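Local coordinates for protein transcriptional regulator, SorC family (Enterococcus faecalis, PDB 2O0M) that probably regulates transcription as a SorC-family DNA-binding protein whose C-terminal domain is thought to bind a carbohydrate, at residues Asn144-Met149 with Cys238-Ile243; Ile180-Ser185 with Val208-Ser213; Glu228-Ile233 with Pro288-Gln293. All blocks are in the same frame, centred on the assembly; numbering follows the deposited sequence.

Contact 1: residues Asn144-Met149 with Cys238-Ile243; sequences NTIAVM and CVVHSI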
ATOM      1  N   ASN A 144     -10.861 -13.077  -6.882  1.00 14.85           N
ATOM      2  CA  ASN A 144     -10.485 -11.867  -6.155  1.00 14.13           C
ATOM      3  C   ASN A 144      -9.457 -11.075  -6.935  1.00 12.69           C
ATOM      4  O   ASN A 144      -8.597 -11.659  -7.590  1.00 12.72           O
ATOM      5  CB  ASN A 144      -9.886 -12.246  -4.805  1.00 12.85           C
ATOM      6  CG  ASN A 144     -10.819 -13.100  -3.974  1.00 13.80           C
ATOM      7  OD1 ASN A 144     -10.478 -14.230  -3.570  1.00 15.25           O
ATOM      8  ND2 ASN A 144     -12.001 -12.578  -3.721  1.00 12.84           N
ATOM      9  N   THR A 145      -9.568  -9.751  -6.869  1.00 11.94           N
ATOM     10  CA  THR A 145      -8.564  -8.855  -7.430  1.00 11.77           C
ATOM     11  C   THR A 145      -7.987  -8.009  -6.288  1.00 11.68           C
ATOM     12  O   THR A 145      -8.718  -7.294  -5.599  1.00 10.73           O
ATOM     13  CB  THR A 145      -9.146  -7.990  -8.544  1.00 12.51           C
ATOM     14  OG1 THR A 145      -9.622  -8.839  -9.599  1.00 14.28           O
ATOM     15  CG2 THR A 145      -8.107  -7.006  -9.089  1.00 12.50           C
ATOM     16  N   ILE A 146      -6.679  -8.151  -6.088  1.00 11.09           N
ATOM     17  CA  ILE A 146      -5.943  -7.475  -5.032  1.00 10.97           C
ATOM     18  C   ILE A 146      -5.041  -6.416  -5.652  1.00 10.62           C
ATOM     19  O   ILE A 146      -4.102  -6.738  -6.382  1.00 11.08           O
ATOM     20  CB  ILE A 146      -5.080  -8.449  -4.219  1.00 11.18           C
ATOM     21  CG1 ILE A 146      -5.934  -9.568  -3.625  1.00 12.65           C
ATOM     22  CG2 ILE A 146      -4.336  -7.715  -3.108  1.00 11.32           C
ATOM     23  CD1 ILE A 146      -5.969 -10.827  -4.452  1.00 14.84           C
ATOM     24  N   ALA A 147      -5.343  -5.157  -5.357  1.00  9.99           N
ATOM     25  CA  ALA A 147      -4.587  -4.025  -5.866  1.00  9.67           C
ATOM     26  C   ALA A 147      -3.532  -3.643  -4.841  1.00  9.46           C
ATOM     27  O   ALA A 147      -3.833  -3.453  -3.663  1.00  9.68           O
ATOM     28  CB  ALA A 147      -5.487  -2.875  -6.145  1.00 10.60           C
ATOM     29  N   VAL A 148      -2.290  -3.528  -5.288  1.00  8.92           N
ATOM     30  CA  VAL A 148      -1.190  -3.322  -4.361  1.00  9.19           C
ATOM     31  C   VAL A 148      -0.340  -2.107  -4.718  1.00  9.30           C
ATOM     32  O   VAL A 148      -0.195  -1.744  -5.886  1.00  9.78           O
ATOM     33  CB  VAL A 148      -0.283  -4.552  -4.276  1.00  9.50           C
ATOM     34  CG1 VAL A 148      -1.070  -5.776  -3.810  1.00 10.48           C
ATOM     35  CG2 VAL A 148       0.382  -4.834  -5.602  1.00  9.40           C
HETATM   36  N   MSE A 149       0.193  -1.467  -3.681  1.00  9.04           N
HETATM   37  CA  MSE A 149       1.255  -0.498  -3.835  1.00  9.25           C
HETATM   38  C   MSE A 149       2.628  -1.138  -3.654  1.00  9.50           C
HETATM   39  O   MSE A 149       2.754  -2.252  -3.151  1.00  9.48           O
HETATM   40  CB  MSE A 149       1.073   0.678  -2.874  1.00  9.37           C
HETATM   41  CG  MSE A 149      -0.140   1.518  -3.182  1.00 10.55           C
HETATM   42 SE   MSE A 149      -0.086   2.478  -4.889  1.00 17.78          SE
HETATM   43  CE  MSE A 149       1.339   3.640  -4.515  1.00 12.79           C
ATOM     44  N   CYS A 238      -9.846  -6.063  -2.797  1.00 10.80           N
ATOM     45  CA  CYS A 238      -8.827  -5.991  -1.762  1.00 10.46           C
ATOM     46  C   CYS A 238      -7.738  -4.997  -2.180  1.00 10.00           C
ATOM     47  O   CYS A 238      -7.404  -4.896  -3.374  1.00  9.79           O
ATOM     48  CB  CYS A 238      -8.250  -7.379  -1.538  1.00 10.52           C
ATOM     49  SG  CYS A 238      -6.948  -7.512  -0.309  1.00 12.08           S
ATOM     50  N   VAL A 239      -7.231  -4.239  -1.206  1.00  9.74           N
ATOM     51  CA  VAL A 239      -6.098  -3.347  -1.422  1.00  9.80           C
ATOM     52  C   VAL A 239      -5.097  -3.558  -0.300  1.00  9.18           C
ATOM     53  O   VAL A 239      -5.477  -3.609   0.861  1.00 10.08           O
ATOM     54  CB  VAL A 239      -6.519  -1.868  -1.470  1.00 10.18           C
ATOM     55  CG1 VAL A 239      -5.303  -0.948  -1.644  1.00 12.11           C
ATOM     56  CG2 VAL A 239      -7.472  -1.620  -2.621  1.00 11.53           C
ATOM     57  N   VAL A 240      -3.824  -3.660  -0.663  1.00  8.97           N
ATOM     58  CA  VAL A 240      -2.739  -3.774   0.316  1.00  9.00           C
ATOM     59  C   VAL A 240      -1.693  -2.710   0.000  1.00  9.03           C
ATOM     60  O   VAL A 240      -1.292  -2.531  -1.158  1.00  9.19           O
ATOM     61  CB  VAL A 240      -2.076  -5.174   0.350  1.00  9.13           C
ATOM     62  CG1 VAL A 240      -1.116  -5.243   1.503  1.00 10.53           C
ATOM     63  CG2 VAL A 240      -3.124  -6.259   0.452  1.00  9.61           C
ATOM     64  N   HIS A 241      -1.268  -1.984   1.036  1.00  8.47           N
ATOM     65  CA  HIS A 241      -0.338  -0.888   0.852  1.00  8.91           C
ATOM     66  C   HIS A 241       0.476  -0.642   2.104  1.00  9.10           C
ATOM     67  O   HIS A 241       0.102  -1.088   3.184  1.00  9.28           O
ATOM     68  CB  HIS A 241      -1.119   0.370   0.472  1.00  8.77           C
ATOM     69  CG  HIS A 241      -1.953   0.931   1.586  1.00  9.20           C
ATOM     70  ND1 HIS A 241      -3.145   0.374   1.996  1.00 10.94           N
ATOM     71  CD2 HIS A 241      -1.763   2.022   2.363  1.00  7.17           C
ATOM     72  CE1 HIS A 241      -3.645   1.090   2.988  1.00  6.46           C
ATOM     73  NE2 HIS A 241      -2.838   2.112   3.212  1.00 12.18           N
ATOM     74  N   SER A 242       1.588   0.075   1.952  1.00  9.37           N
ATOM     75  CA  SER A 242       2.279   0.645   3.098  1.00  9.01           C
ATOM     76  C   SER A 242       1.925   2.127   3.206  1.00  9.06           C
ATOM     77  O   SER A 242       1.056   2.652   2.486  1.00  8.75           O
ATOM     78  CB  SER A 242       3.799   0.392   3.039  1.00  8.55           C
ATOM     79  OG  SER A 242       4.427   0.698   4.274  1.00 10.16           O
ATOM     80  N   ILE A 243       2.568   2.782   4.159  1.00  8.66           N
ATOM     81  CA  ILE A 243       2.442   4.209   4.393  1.00  8.81           C
ATOM     82  C   ILE A 243       3.851   4.748   4.362  1.00  8.73           C
ATOM     83  O   ILE A 243       4.726   4.265   5.091  1.00  8.20           O
ATOM     84  CB  ILE A 243       1.775   4.491   5.753  1.00  8.55           C
ATOM     85  CG1 ILE A 243       0.362   3.886   5.789  1.00  9.73           C
ATOM     86  CG2 ILE A 243       1.709   5.987   6.037  1.00  9.12           C
ATOM     87  CD1 ILE A 243      -0.170   3.702   7.196  1.00  8.82           C
TER

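Contact 2: residues Ile180-Ser185 with Val208-Ser213; sequences IGEAVS and VPEQLS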
ATOM      1  N   ILE A 180       4.028   6.189 -10.532  1.00 12.92           N
ATOM      2  CA  ILE A 180       4.388   6.542  -9.163  1.00 13.00           C
ATOM      3  C   ILE A 180       5.836   7.014  -9.019  1.00 12.99           C
ATOM      4  O   ILE A 180       6.151   7.762  -8.094  1.00 14.04           O
ATOM      5  CB  ILE A 180       4.099   5.359  -8.211  1.00 12.70           C
ATOM      6  CG1 ILE A 180       2.588   5.086  -8.148  1.00 13.88           C
ATOM      7  CG2 ILE A 180       4.669   5.609  -6.810  1.00 12.71           C
ATOM      8  CD1 ILE A 180       1.780   6.143  -7.441  1.00 14.18           C
ATOM      9  N   GLY A 181       6.717   6.569  -9.910  1.00 12.64           N
ATOM     10  CA  GLY A 181       8.103   7.035  -9.919  1.00 12.55           C
ATOM     11  C   GLY A 181       9.105   6.174  -9.152  1.00 12.37           C
ATOM     12  O   GLY A 181      10.246   6.592  -8.938  1.00 12.68           O
ATOM     13  N   GLU A 182       8.711   4.971  -8.748  1.00 12.38           N
ATOM     14  CA  GLU A 182       9.657   4.085  -8.067  1.00 12.54           C
ATOM     15  C   GLU A 182      10.597   3.380  -9.045  1.00 13.19           C
ATOM     16  O   GLU A 182      10.313   3.284 -10.234  1.00 14.12           O
ATOM     17  CB  GLU A 182       8.948   3.016  -7.245  1.00 11.82           C
ATOM     18  CG  GLU A 182       8.089   3.545  -6.115  1.00 10.75           C
ATOM     19  CD  GLU A 182       8.856   4.086  -4.911  1.00 10.64           C
ATOM     20  OE1 GLU A 182      10.099   4.140  -4.896  1.00 10.46           O
ATOM     21  OE2 GLU A 182       8.170   4.459  -3.953  1.00 10.21           O
ATOM     22  N   ALA A 183      11.698   2.873  -8.506  1.00 13.89           N
ATOM     23  CA  ALA A 183      12.599   1.986  -9.251  1.00 14.29           C
ATOM     24  C   ALA A 183      11.998   0.588  -9.401  1.00 14.21           C
ATOM     25  O   ALA A 183      11.126   0.186  -8.634  1.00 13.86           O
ATOM     26  CB  ALA A 183      13.942   1.910  -8.567  1.00 14.51           C
ATOM     27  N   VAL A 184      12.462  -0.154 -10.403  1.00 14.61           N
ATOM     28  CA  VAL A 184      11.886  -1.472 -10.699  1.00 15.13           C
ATOM     29  C   VAL A 184      11.835  -2.430  -9.512  1.00 15.07           C
ATOM     30  O   VAL A 184      10.876  -3.188  -9.374  1.00 15.88           O
ATOM     31  CB  VAL A 184      12.597  -2.175 -11.903  1.00 15.75           C
ATOM     32  CG1 VAL A 184      12.341  -1.404 -13.169  1.00 16.74           C
ATOM     33  CG2 VAL A 184      14.082  -2.334 -11.661  1.00 17.66           C
ATOM     34  N   SER A 185      12.843  -2.406  -8.646  1.00 14.69           N
ATOM     35  CA  SER A 185      12.891  -3.354  -7.539  1.00 14.66           C
ATOM     36  C   SER A 185      11.721  -3.204  -6.564  1.00 13.72           C
ATOM     37  O   SER A 185      11.370  -4.163  -5.869  1.00 14.20           O
ATOM     38  CB  SER A 185      14.207  -3.224  -6.760  1.00 14.93           C
ATOM     39  OG  SER A 185      14.395  -1.886  -6.311  1.00 18.32           O
ATOM     40  N   VAL A 208       2.455   1.036 -17.770  1.00 17.93           N
ATOM     41  CA  VAL A 208       2.603   2.473 -17.747  1.00 17.93           C
ATOM     42  C   VAL A 208       3.958   2.733 -17.105  1.00 18.18           C
ATOM     43  O   VAL A 208       4.226   2.216 -16.028  1.00 17.99           O
ATOM     44  CB  VAL A 208       1.466   3.115 -16.909  1.00 17.73           C
ATOM     45  CG1 VAL A 208       1.733   4.594 -16.658  1.00 17.82           C
ATOM     46  CG2 VAL A 208       0.130   2.934 -17.613  1.00 17.18           C
ATOM     47  N   PRO A 209       4.856   3.469 -17.781  1.00 18.61           N
ATOM     48  CA  PRO A 209       6.132   3.764 -17.121  1.00 19.11           C
ATOM     49  C   PRO A 209       5.966   4.483 -15.778  1.00 19.13           C
ATOM     50  O   PRO A 209       5.006   5.224 -15.594  1.00 19.27           O
ATOM     51  CB  PRO A 209       6.840   4.664 -18.128  1.00 19.32           C
ATOM     52  CG  PRO A 209       6.262   4.259 -19.454  1.00 19.32           C
ATOM     53  CD  PRO A 209       4.815   4.000 -19.155  1.00 19.23           C
ATOM     54  N   GLU A 210       6.889   4.250 -14.846  1.00 19.43           N
ATOM     55  CA  GLU A 210       6.810   4.875 -13.525  1.00 19.67           C
ATOM     56  C   GLU A 210       7.017   6.379 -13.582  1.00 21.03           C
ATOM     57  O   GLU A 210       6.504   7.109 -12.739  1.00 20.31           O
ATOM     58  CB  GLU A 210       7.799   4.230 -12.555  1.00 19.26           C
ATOM     59  CG  GLU A 210       7.281   2.949 -11.950  1.00 18.09           C
ATOM     60  CD  GLU A 210       6.213   3.198 -10.896  1.00 16.05           C
ATOM     61  OE1 GLU A 210       6.553   3.240  -9.701  1.00 14.40           O
ATOM     62  OE2 GLU A 210       5.038   3.376 -11.264  1.00 14.26           O
ATOM     63  N   GLN A 211       7.784   6.821 -14.575  1.00 22.52           N
ATOM     64  CA  GLN A 211       7.870   8.222 -14.963  1.00 24.45           C
ATOM     65  C   GLN A 211       7.447   8.302 -16.429  1.00 24.62           C
ATOM     66  O   GLN A 211       7.961   7.548 -17.257  1.00 24.49           O
ATOM     67  CB  GLN A 211       9.304   8.740 -14.791  1.00 24.60           C
ATOM     68  CG  GLN A 211       9.648   9.197 -13.369  1.00 27.08           C
ATOM     69  CD  GLN A 211      10.268   8.117 -12.494  1.00 29.85           C
ATOM     70  OE1 GLN A 211      10.366   6.944 -12.895  1.00 31.41           O
ATOM     71  NE2 GLN A 211      10.687   8.505 -11.272  1.00 26.57           N
ATOM     72  N   LEU A 212       6.510   9.191 -16.750  1.00 25.47           N
ATOM     73  CA  LEU A 212       5.952   9.261 -18.113  1.00 26.23           C
ATOM     74  C   LEU A 212       5.504  10.655 -18.520  1.00 27.13           C
ATOM     75  O   LEU A 212       5.323  11.539 -17.672  1.00 27.06           O
ATOM     76  CB  LEU A 212       4.788   8.282 -18.315  1.00 26.58           C
ATOM     77  CG  LEU A 212       3.562   8.192 -17.379  1.00 27.44           C
ATOM     78  CD1 LEU A 212       3.361   9.357 -16.437  1.00 28.82           C
ATOM     79  CD2 LEU A 212       2.304   7.951 -18.191  1.00 26.69           C
ATOM     80  N   SER A 213       5.307  10.814 -19.829  1.00 27.64           N
ATOM     81  CA  SER A 213       4.912  12.084 -20.439  1.00 28.06           C
ATOM     82  C   SER A 213       3.423  12.124 -20.789  1.00 28.74           C
ATOM     83  O   SER A 213       2.751  11.088 -20.847  1.00 28.67           O
ATOM     84  CB  SER A 213       5.747  12.329 -21.703  1.00 27.86           C
ATOM     85  OG  SER A 213       5.271  11.556 -22.792  1.00 27.03           O
TER
HETATM   86  O   HOH W   1      11.468   4.852 -12.086  1.00 61.80           O

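Contact 3: residues Glu228-Ile233 with Pro288-Gln293; sequences EVLTLI and PRIGLQ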
ATOM      1  N   GLU A 228      -8.084  -2.404 -19.974  1.00 19.85           N
ATOM      2  CA  GLU A 228      -8.474  -3.664 -19.367  1.00 19.95           C
ATOM      3  C   GLU A 228      -7.899  -3.757 -17.961  1.00 18.86           C
ATOM      4  O   GLU A 228      -8.604  -4.119 -17.028  1.00 18.39           O
ATOM      5  CB  GLU A 228      -7.976  -4.810 -20.235  1.00 20.15           C
ATOM      6  CG  GLU A 228      -8.360  -6.199 -19.791  1.00 22.01           C
ATOM      7  CD  GLU A 228      -8.142  -7.217 -20.902  1.00 23.10           C
ATOM      8  OE1 GLU A 228      -8.530  -6.930 -22.060  1.00 28.33           O
ATOM      9  OE2 GLU A 228      -7.582  -8.294 -20.624  1.00 28.59           O
ATOM     10  N   VAL A 229      -6.629  -3.397 -17.811  1.00 18.23           N
ATOM     11  CA  VAL A 229      -6.003  -3.443 -16.489  1.00 17.86           C
ATOM     12  C   VAL A 229      -6.554  -2.353 -15.559  1.00 17.15           C
ATOM     13  O   VAL A 229      -6.811  -2.626 -14.382  1.00 16.80           O
ATOM     14  CB  VAL A 229      -4.461  -3.424 -16.564  1.00 17.58           C
ATOM     15  CG1 VAL A 229      -3.848  -3.433 -15.149  1.00 17.80           C
ATOM     16  CG2 VAL A 229      -3.969  -4.634 -17.350  1.00 18.02           C
ATOM     17  N   LEU A 230      -6.764  -1.139 -16.073  1.00 16.49           N
ATOM     18  CA  LEU A 230      -7.380  -0.070 -15.275  1.00 16.76           C
ATOM     19  C   LEU A 230      -8.770  -0.482 -14.790  1.00 17.03           C
ATOM     20  O   LEU A 230      -9.155  -0.183 -13.664  1.00 16.65           O
ATOM     21  CB  LEU A 230      -7.436   1.259 -16.040  1.00 16.76           C
ATOM     22  CG  LEU A 230      -6.081   1.934 -16.292  1.00 16.16           C
ATOM     23  CD1 LEU A 230      -6.266   3.106 -17.246  1.00 17.48           C
ATOM     24  CD2 LEU A 230      -5.407   2.385 -14.984  1.00 16.79           C
ATOM     25  N   THR A 231      -9.506  -1.207 -15.626  1.00 17.17           N
ATOM     26  CA  THR A 231     -10.824  -1.694 -15.231  1.00 17.48           C
ATOM     27  C   THR A 231     -10.710  -2.756 -14.135  1.00 17.49           C
ATOM     28  O   THR A 231     -11.457  -2.711 -13.159  1.00 17.71           O
ATOM     29  CB  THR A 231     -11.608  -2.214 -16.456  1.00 17.83           C
ATOM     30  OG1 THR A 231     -11.805  -1.121 -17.359  1.00 17.33           O
ATOM     31  CG2 THR A 231     -12.966  -2.778 -16.061  1.00 18.06           C
ATOM     32  N   LEU A 232      -9.767  -3.685 -14.281  1.00 17.48           N
ATOM     33  CA  LEU A 232      -9.509  -4.694 -13.248  1.00 17.71           C
ATOM     34  C   LEU A 232      -9.215  -4.009 -11.920  1.00 17.28           C
ATOM     35  O   LEU A 232      -9.764  -4.379 -10.875  1.00 17.51           O
ATOM     36  CB  LEU A 232      -8.344  -5.611 -13.635  1.00 18.02           C
ATOM     37  CG  LEU A 232      -8.647  -6.661 -14.713  1.00 19.25           C
ATOM     38  CD1 LEU A 232      -7.363  -7.237 -15.298  1.00 20.57           C
ATOM     39  CD2 LEU A 232      -9.522  -7.768 -14.149  1.00 21.49           C
ATOM     40  N   ILE A 233      -8.357  -2.994 -11.963  1.00 16.90           N
ATOM     41  CA  ILE A 233      -8.002  -2.252 -10.751  1.00 17.16           C
ATOM     42  C   ILE A 233      -9.240  -1.613 -10.136  1.00 17.29           C
ATOM     43  O   ILE A 233      -9.433  -1.673  -8.932  1.00 17.45           O
ATOM     44  CB  ILE A 233      -6.937  -1.162 -11.029  1.00 16.99           C
ATOM     45  CG1 ILE A 233      -5.605  -1.822 -11.381  1.00 17.49           C
ATOM     46  CG2 ILE A 233      -6.783  -0.225  -9.818  1.00 17.09           C
ATOM     47  CD1 ILE A 233      -4.671  -0.896 -12.121  1.00 16.92           C
ATOM     48  N   PRO A 288      -0.701  13.172 -10.378  1.00 16.03           N
ATOM     49  CA  PRO A 288      -1.733  12.781 -11.342  1.00 16.07           C
ATOM     50  C   PRO A 288      -2.120  11.303 -11.215  1.00 15.99           C
ATOM     51  O   PRO A 288      -1.257  10.441 -11.061  1.00 15.57           O
ATOM     52  CB  PRO A 288      -1.083  13.100 -12.694  1.00 16.37           C
ATOM     53  CG  PRO A 288      -0.109  14.190 -12.379  1.00 16.31           C
ATOM     54  CD  PRO A 288       0.467  13.767 -11.051  1.00 16.31           C
ATOM     55  N   ARG A 289      -3.421  11.031 -11.249  1.00 15.87           N
ATOM     56  CA  ARG A 289      -3.934   9.708 -10.900  1.00 16.21           C
ATOM     57  C   ARG A 289      -3.983   8.791 -12.106  1.00 15.95           C
ATOM     58  O   ARG A 289      -4.529   9.149 -13.155  1.00 16.29           O
ATOM     59  CB  ARG A 289      -5.335   9.796 -10.298  1.00 16.16           C
ATOM     60  CG  ARG A 289      -5.983   8.438 -10.076  1.00 16.11           C
ATOM     61  CD  ARG A 289      -7.299   8.567  -9.339  1.00 17.98           C
ATOM     62  NE  ARG A 289      -8.322   9.231 -10.161  1.00 19.40           N
ATOM     63  CZ  ARG A 289      -9.144   8.604 -11.003  1.00 21.45           C
ATOM     64  NH1 ARG A 289      -9.090   7.286 -11.161  1.00 21.09           N
ATOM     65  NH2 ARG A 289     -10.046   9.301 -11.692  1.00 22.54           N
ATOM     66  N   ILE A 290      -3.412   7.603 -11.940  1.00 15.59           N
ATOM     67  CA  ILE A 290      -3.562   6.518 -12.887  1.00 15.83           C
ATOM     68  C   ILE A 290      -3.905   5.294 -12.057  1.00 15.75           C
ATOM     69  O   ILE A 290      -3.013   4.662 -11.516  1.00 16.10           O
ATOM     70  CB  ILE A 290      -2.282   6.253 -13.684  1.00 15.76           C
ATOM     71  CG1 ILE A 290      -1.743   7.555 -14.286  1.00 16.23           C
ATOM     72  CG2 ILE A 290      -2.550   5.192 -14.758  1.00 16.48           C
ATOM     73  CD1 ILE A 290      -0.390   7.425 -14.943  1.00 16.71           C
ATOM     74  N   GLY A 291      -5.192   4.995 -11.927  1.00 15.83           N
ATOM     75  CA  GLY A 291      -5.643   3.872 -11.094  1.00 16.22           C
ATOM     76  C   GLY A 291      -6.538   4.322  -9.941  1.00 16.59           C
ATOM     77  O   GLY A 291      -7.360   5.219 -10.087  1.00 15.88           O
ATOM     78  N   LEU A 292      -6.354   3.708  -8.782  1.00 17.06           N
ATOM     79  CA  LEU A 292      -7.292   3.845  -7.669  1.00 18.20           C
ATOM     80  C   LEU A 292      -7.511   5.274  -7.192  1.00 17.79           C
ATOM     81  O   LEU A 292      -6.560   6.024  -7.017  1.00 16.26           O
ATOM     82  CB  LEU A 292      -6.788   3.015  -6.478  1.00 18.35           C
ATOM     83  CG  LEU A 292      -7.565   3.225  -5.179  1.00 19.48           C
ATOM     84  CD1 LEU A 292      -8.757   2.272  -5.101  1.00 22.66           C
ATOM     85  CD2 LEU A 292      -6.669   3.076  -3.967  1.00 21.25           C
ATOM     86  N   GLN A 293      -8.772   5.632  -6.953  1.00 18.23           N
ATOM     87  CA  GLN A 293      -9.110   6.867  -6.242  1.00 19.42           C
ATOM     88  C   GLN A 293      -9.198   6.645  -4.732  1.00 18.84           C
ATOM     89  O   GLN A 293      -9.808   5.683  -4.281  1.00 18.25           O
ATOM     90  CB  GLN A 293     -10.461   7.391  -6.701  1.00 20.05           C
ATOM     91  CG  GLN A 293     -10.544   7.712  -8.154  1.00 22.10           C
ATOM     92  CD  GLN A 293     -11.897   8.301  -8.531  1.00 22.36           C
ATOM     93  OE1 GLN A 293     -12.324   9.309  -7.965  1.00 26.94           O
ATOM     94  NE2 GLN A 293     -12.573   7.676  -9.488  1.00 26.94           N
TER

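Contact 1: residues Asn144-Met149 with Cys238-Ile243
I146, A147 and V148 pair with C238, V239 and V240 as neighbouring parallel strands, their axes approaching to 4.6 Å with 25° between them. Four backbone hydrogen bonds hold the pairing, alternating in direction as parallel strands require. The one at the start, C238 N to T145 O, is long at 3.3 Å and bent; the next, A147 N to C238 O, shortens to 2.9 Å and is nearly straight. V240 N to A147 O follows, and M149 N to V240 O carries the pairing past the strand end at V148. Three CA-H···O contacts back this up, the shortest with V239 CA 3.2 Å from A147 O.

One face of the sheet bears I146, V148, C238 and V240. The thiol branch of C238 stands anti to its own nitrogen (chi1 179°), which lays SG against I146, 3.8 Å from CG2. That same methyl branch runs alongside V240, CG2 to CG2 at 4.0 Å, so I146 spans two residues of the other strand. On the reverse face the small A147 sits beside V239, whose CG1 leans over A147 O at 3.5 Å. Selenomethionine M149 puts its CB and CG against H241 CB, 4.0 Å each, before its bent chain leads away; the H241 ring meets F273 and Y319.

Strand 169-175 flanks 142-148 and strand 302-306 flanks 238-245, both parallel, so the pair is interior to a Rossmann-like sheet. Main-chain groups facing across it bond one another, while T145 N turns to N237 OD1; mostly apolar side chains pack on the two faces, and no salt bridge or side-chain hydrogen bond crosses the pair.

Contact 2: residues Ile180-Ser185 with Val208-Ser213
The carboxylate of E210 takes backbone N-H groups from two residues of the facing loop: I180 N donates to E210 OE2 at 3.1 Å and E182 N to E210 OE1 at 2.9 Å. Both come from above the carboxylate plane, 55° and 43° out of it, so each oxygen is gripped by one amide and the group's rotation is fixed. G181 N, from the residue between these two, lies 3.3 Å from E210 OE1. E182 CB also brushes E210 OE1, at 3.4 Å.

G181, with a positive phi of 94°, brings its CA to 3.3 Å from Q211 NE2. Q211 NE2 gives a weak bond to G181 O, at 3.0 Å, and another weak one to R253 O. A water 2.7 Å from E182 O also lies by Q211 OE1 and bridges the two loops.

Further out, the E182 carboxylate turns away from E210 into salt bridges with R252 and R253. The E182 side chain lies about 5 Å from a phosphate ion that probably came from the crystallisation liquor. The two loops follow strands 169-175 and 202-203 and lead into helices 188-199 and 214-221; I180 rests on M149 and I287, while V208 and L212 lean on helix 214-221.

Contact 3: residues Glu228-Ile233 with Pro288-Gln293
L230 sets CG beside its backbone nitrogen and anti to its carbonyl carbon (chi1 -69°), and its extended chain then carries CD2 across from helix 224-234 to I290. In I233, one turn on, a chi1 of -68° sets CG1 beside the nitrogen and leaves CG2 anti to it, which points that methyl at the backbone of G291 and L292. Between them the two residues make the whole touching surface of residues 228-233.

The L230 methyl CD2 meets I290 CG2 at 4.0 Å, the two side chains meeting at a slant, and comes just as near to G291 N. I233 CG2 lies 4.1 Å from L292 N and 4.4 Å from G291 CA. The branch methyl of I233 therefore rests on bare main chain here. G291 CA and L230 CA are 6.0 Å apart. The phi of G291, 118°, is one that residues other than glycine rarely adopt.

On the loop's own side, R289 holds the bend. R289 NH1 donates to G291 O at 2.9 Å, almost straight, with the oxygen lying in the guanidinium plane and at its edge. Q293 CG covers one face of that R289 guanidinium, 3.1 Å above the plane and offset toward the rim. Farther along, L292 O accepts a hydrogen bond from R177 NE, and backbone bonds tie I290 to G178 and L292 to A176, so the loop is fastened to the chain that follows strand 169-175.

Towards the helix, L221 packs on L230 and V174 on I233. No hydrogen bond crosses between residues 228-233 and the loop: dispersion and burial of methyl groups join them, while polar bonds that fix the loop's shape come from the loop itself and from residues 176-178.

All three contacts belong to the putative sugar-binding domain. Contact 1 lies in its central sheet, about 6 Å from the chain's centre, with contacts 2 and 3 farther out, at 16 and 14 Å. Along the chain, contact 2 is nested within the loop that contact 1 closes and is complete before contact 3 opens; the segments of contacts 1 and 3 alternate. Helix 224-234 leads into strand 238-245. Centres are 12 to 18 Å apart, yet the contacts touch: M149 CE meets I180 CD1 at 3.9 Å, T145 CG2 meets L232 O, and I290 CD1 reaches V208 CG1. Sheet, flanking helix and outer loops thus pack together, probably as one unit of the presumed sugar-binding domain.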